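Side-chain contacts in uncharacterized hypothetical protein FTT_1539c (Francisella tularensis subsp. tularensis, PDB 4QVR), which is of unknown function, contains a DUF6844 domain and is probably exported from the cytoplasm by way of a signal sequence: residues L232-Q235 / M236-S240; E376-T379 / M380-I384. All coordinates share one frame; numbering follows the deposited sequence.

Interaction 1: L232-Q235 / M236-S240; sequences LSQQ and MTIKS
Thr237 turns its hydroxyl back on the turn before it, where OG1 gives a hydrogen bond to the carbonyl O of Ser233 at 3.1 Å. The same oxygen takes the backbone N of Thr237 at 3.0 Å, so two donors from one residue grip it, arriving from opposite faces of the carbonyl plane, the hydroxyl tilted 33° out of it. With OG1 anti to the carbonyl carbon (chi1 -65°), the hydroxyl lies beside its own N and can share that acceptor. This is a common way for a threonine or serine inside an alpha-helix to satisfy its hydroxyl, by bonding to the carbonyl three or four residues earlier, here four. Ile238 brings CG1 to 3.2 Å from the carbonyl O of Gln234, and the amide of Gln234 folds along the helix until OE1 stands 4.3 Å from Ile238 CD1. Branched and apolar, Ile238 suits a place facing Leu378 and Ser385 of helix 374-385, while Gln234 joins an aliphatic stem to a polar end at a partly exposed position. Beyond this first shell, Ser385 packs against Gln234 and Thr237 too, with Ile400 also touching Thr237 and Leu216 touching Gln234.

Interaction 2: E376-T379 / M380-I384; sequences EALT and MSEDI
Glu382 reaches back along its helix over Leu378, one turn earlier, an i to i+4 contact on one helix face. Its CB lies 3.5 Å from the carbonyl O of Leu378, the oxygen that also accepts the backbone N of Glu382 at 2.8 Å. CG, anti to the carbonyl carbon (chi1 -68°), comes closer still to that oxygen, at 3.2 Å, and the extended chain then carries CD to 3.6 Å from Leu378 CD1. At the tip OE2 settles against the leucine branch, 3.3 Å from CD1, while OE1 passes near CA of Thr379. Leu378 meets it with CG anti to its own N (chi1 170°), the two side chains crossing at a slant.

On a more buried face, Ser381 suits a place against helix 224-246, being small enough to pack on Leu241, Thr242 and Phe245. Its OG gives the intrahelical bond common for a helical serine, to the carbonyl O of Ala377 at 2.9 Å, and its N reaches the same oxygen from the other face of the carbonyl plane. Selenomethionine Met380 instead sends its long apolar chain to Thr408 and Tyr412 of helix 402-415.

The hydroxyl of the buried Ser381 is thus satisfied within its own helix, whereas Leu378 offers the Glu382 carboxylate van der Waals contact alone, and its charge probably relies on solvent or, in this crystal, a neighbouring molecule.

In the fold
From the N terminus the chain first reaches interaction 1, within helix 224-246, and closes it before interaction 2 opens in helix 374-385. Each joins residues one turn apart within a single helix and encloses no loop, so the two lie in series, neither nested nor crossed. Between them run the hairpin of strands 251-261 and 264-273, several helices, strands 318-322 and 328-337, and helix 349-370. The fold nevertheless brings their centres to about 12 Å. Ile238 joins them: its CG2 lies 3.6 Å from Leu378 CD1, and its CD1 lies 3.5 Å from Ser381 O. These contacts tie helix 374-385 to helix 224-246, while helix 402-415 also packs on it.

Interaction 1: L232-Q235 / M236-S240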
loop_
_atom_site.group_PDB
_atom_site.type_symbol
_atom_site.label_atom_id
_atom_site.label_comp_id
_atom_site.label_asym_id
_atom_site.label_seq_id
_atom_site.Cartn_x
_atom_site.Cartn_y
_atom_site.Cartn_z
ATOM N N LEU A 232 28.861 11.108 -9.782
ATOM C CA LEU A 232 28.446 9.724 -10.077
ATOM C C LEU A 232 27.578 9.240 -8.930
ATOM O O LEU A 232 26.606 8.522 -9.139
ATOM C CB LEU A 232 29.642 8.771 -10.259
ATOM C CG LEU A 232 30.264 8.091 -9.033
ATOM C CD1 LEU A 232 29.292 7.101 -8.416
ATOM C CD2 LEU A 232 31.535 7.352 -9.414
ATOM N N SER A 233 27.931 9.660 -7.717
ATOM C CA SER A 233 27.167 9.307 -6.516
ATOM C C SER A 233 25.741 9.839 -6.606
ATOM O O SER A 233 24.777 9.133 -6.273
ATOM C CB SER A 233 27.833 9.890 -5.283
ATOM O OG SER A 233 26.966 9.790 -4.184
ATOM N N GLN A 234 25.603 11.093 -7.030
ATOM C CA GLN A 234 24.279 11.668 -7.219
ATOM C C GLN A 234 23.504 10.849 -8.215
ATOM O O GLN A 234 22.338 10.553 -7.978
ATOM C CB GLN A 234 24.318 13.120 -7.691
ATOM C CG GLN A 234 24.247 14.126 -6.568
ATOM C CD GLN A 234 22.858 14.222 -5.969
ATOM O OE1 GLN A 234 21.854 14.060 -6.665
ATOM N NE2 GLN A 234 22.793 14.515 -4.679
ATOM N N GLN A 235 24.147 10.469 -9.314
ATOM C CA GLN A 235 23.475 9.682 -10.339
ATOM C C GLN A 235 23.067 8.271 -9.873
ATOM O O GLN A 235 21.986 7.808 -10.226
ATOM C CB GLN A 235 24.283 9.689 -11.621
ATOM C CG GLN A 235 24.247 11.079 -12.263
ATOM C CD GLN A 235 25.403 11.349 -13.205
ATOM O OE1 GLN A 235 26.469 10.744 -13.088
ATOM N NE2 GLN A 235 25.214 12.295 -14.124
HETATM N N MSE A 236 23.902 7.593 -9.090
HETATM C CA MSE A 236 23.527 6.256 -8.600
HETATM C C MSE A 236 22.348 6.410 -7.669
HETATM O O MSE A 236 21.407 5.621 -7.723
HETATM C CB MSE A 236 24.669 5.503 -7.924
HETATM C CG MSE A 236 25.779 5.099 -8.907
HETATM SE SE MSE A 236 25.117 4.301 -10.595
HETATM C CE MSE A 236 25.609 5.753 -11.841
ATOM N N THR A 237 22.364 7.439 -6.824
ATOM C CA THR A 237 21.234 7.681 -5.906
ATOM C C THR A 237 19.933 7.916 -6.656
ATOM O O THR A 237 18.886 7.410 -6.245
ATOM C CB THR A 237 21.497 8.886 -4.976
ATOM O OG1 THR A 237 22.595 8.594 -4.115
ATOM C CG2 THR A 237 20.319 9.191 -4.115
ATOM N N ILE A 238 19.981 8.685 -7.744
ATOM C CA ILE A 238 18.768 8.944 -8.539
ATOM C C ILE A 238 18.311 7.649 -9.227
ATOM O O ILE A 238 17.110 7.335 -9.263
ATOM C CB ILE A 238 18.967 10.033 -9.618
ATOM C CG1 ILE A 238 19.383 11.388 -9.012
ATOM C CG2 ILE A 238 17.703 10.218 -10.433
ATOM C CD1 ILE A 238 18.368 12.001 -8.069
ATOM N N LYS A 239 19.278 6.925 -9.789
ATOM C CA LYS A 239 19.030 5.654 -10.459
ATOM C C LYS A 239 18.291 4.705 -9.498
ATOM O O LYS A 239 17.244 4.192 -9.830
ATOM C CB LYS A 239 20.363 5.062 -10.932
ATOM C CG LYS A 239 20.257 3.769 -11.719
ATOM C CD LYS A 239 21.633 3.334 -12.232
ATOM C CE LYS A 239 21.554 2.063 -13.072
ATOM N NZ LYS A 239 21.000 0.900 -12.321
ATOM N N SER A 240 18.842 4.519 -8.300
ATOM C CA SER A 240 18.230 3.687 -7.259
ATOM C C SER A 240 16.777 4.004 -6.971
ATOM O O SER A 240 15.943 3.112 -6.915
ATOM C CB SER A 240 18.978 3.863 -5.943
ATOM O OG SER A 240 20.175 3.144 -5.963
#

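Interaction 2: E376-T379 / M380-I384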
loop_
_atom_site.group_PDB
_atom_site.type_symbol
_atom_site.label_atom_id
_atom_site.label_comp_id
_atom_site.label_asym_id
_atom_site.label_seq_id
_atom_site.Cartn_x
_atom_site.Cartn_y
_atom_site.Cartn_z
ATOM N N GLU A 376 7.612 10.670 -13.917
ATOM C CA GLU A 376 7.108 11.050 -12.578
ATOM C C GLU A 376 7.965 10.448 -11.473
ATOM O O GLU A 376 8.135 11.052 -10.421
ATOM C CB GLU A 376 5.633 10.677 -12.393
ATOM C CG GLU A 376 4.677 11.604 -13.139
ATOM C CD GLU A 376 3.201 11.293 -12.905
ATOM O OE1 GLU A 376 2.840 10.103 -12.770
ATOM O OE2 GLU A 376 2.393 12.252 -12.883
ATOM N N ALA A 377 8.496 9.254 -11.724
ATOM C CA ALA A 377 9.392 8.596 -10.797
ATOM C C ALA A 377 10.707 9.383 -10.691
ATOM O O ALA A 377 11.261 9.530 -9.595
ATOM C CB ALA A 377 9.661 7.167 -11.243
ATOM N N LEU A 378 11.196 9.891 -11.828
ATOM C CA LEU A 378 12.446 10.678 -11.864
ATOM C C LEU A 378 12.327 12.007 -11.108
ATOM O O LEU A 378 13.192 12.359 -10.309
ATOM C CB LEU A 378 12.876 10.922 -13.309
ATOM C CG LEU A 378 14.019 11.911 -13.554
ATOM C CD1 LEU A 378 15.295 11.462 -12.863
ATOM C CD2 LEU A 378 14.240 12.095 -15.050
ATOM N N THR A 379 11.232 12.718 -11.333
ATOM C CA THR A 379 10.997 13.991 -10.679
ATOM C C THR A 379 10.969 13.831 -9.169
ATOM O O THR A 379 11.513 14.653 -8.444
ATOM C CB THR A 379 9.683 14.606 -11.176
ATOM O OG1 THR A 379 9.685 14.590 -12.608
ATOM C CG2 THR A 379 9.521 16.044 -10.675
HETATM N N MSE A 380 10.355 12.753 -8.692
HETATM C CA MSE A 380 10.285 12.502 -7.259
HETATM C C MSE A 380 11.630 12.142 -6.698
HETATM O O MSE A 380 11.947 12.508 -5.566
HETATM C CB MSE A 380 9.367 11.331 -6.948
HETATM C CG MSE A 380 7.906 11.732 -7.008
HETATM SE SE MSE A 380 6.956 10.294 -6.083
HETATM C CE MSE A 380 7.303 11.020 -4.297
ATOM N N SER A 381 12.415 11.379 -7.454
ATOM C CA SER A 381 13.750 11.000 -7.004
ATOM C C SER A 381 14.675 12.227 -6.966
ATOM O O SER A 381 15.525 12.348 -6.085
ATOM C CB SER A 381 14.347 9.939 -7.923
ATOM O OG SER A 381 13.535 8.796 -7.959
ATOM N N GLU A 382 14.516 13.129 -7.930
ATOM C CA GLU A 382 15.333 14.353 -7.962
ATOM C C GLU A 382 14.939 15.269 -6.808
ATOM O O GLU A 382 15.790 15.793 -6.084
ATOM C CB GLU A 382 15.151 15.081 -9.291
ATOM C CG GLU A 382 15.723 14.326 -10.476
ATOM C CD GLU A 382 15.353 14.949 -11.809
ATOM O OE1 GLU A 382 14.383 15.738 -11.860
ATOM O OE2 GLU A 382 16.026 14.635 -12.815
ATOM N N ASP A 383 13.630 15.404 -6.628
ATOM C CA ASP A 383 13.048 16.263 -5.607
ATOM C C ASP A 383 13.448 15.808 -4.192
ATOM O O ASP A 383 13.551 16.631 -3.288
ATOM C CB ASP A 383 11.519 16.266 -5.765
ATOM C CG ASP A 383 10.892 17.613 -5.454
ATOM O OD1 ASP A 383 11.538 18.656 -5.718
ATOM O OD2 ASP A 383 9.727 17.634 -5.006
ATOM N N ILE A 384 13.682 14.508 -4.009
ATOM C CA ILE A 384 14.092 13.964 -2.706
ATOM C C ILE A 384 15.581 14.141 -2.422
ATOM O O ILE A 384 15.955 14.487 -1.308
ATOM C CB ILE A 384 13.738 12.461 -2.574
ATOM C CG1 ILE A 384 12.240 12.294 -2.365
ATOM C CG2 ILE A 384 14.449 11.828 -1.386
ATOM C CD1 ILE A 384 11.800 10.850 -2.296
#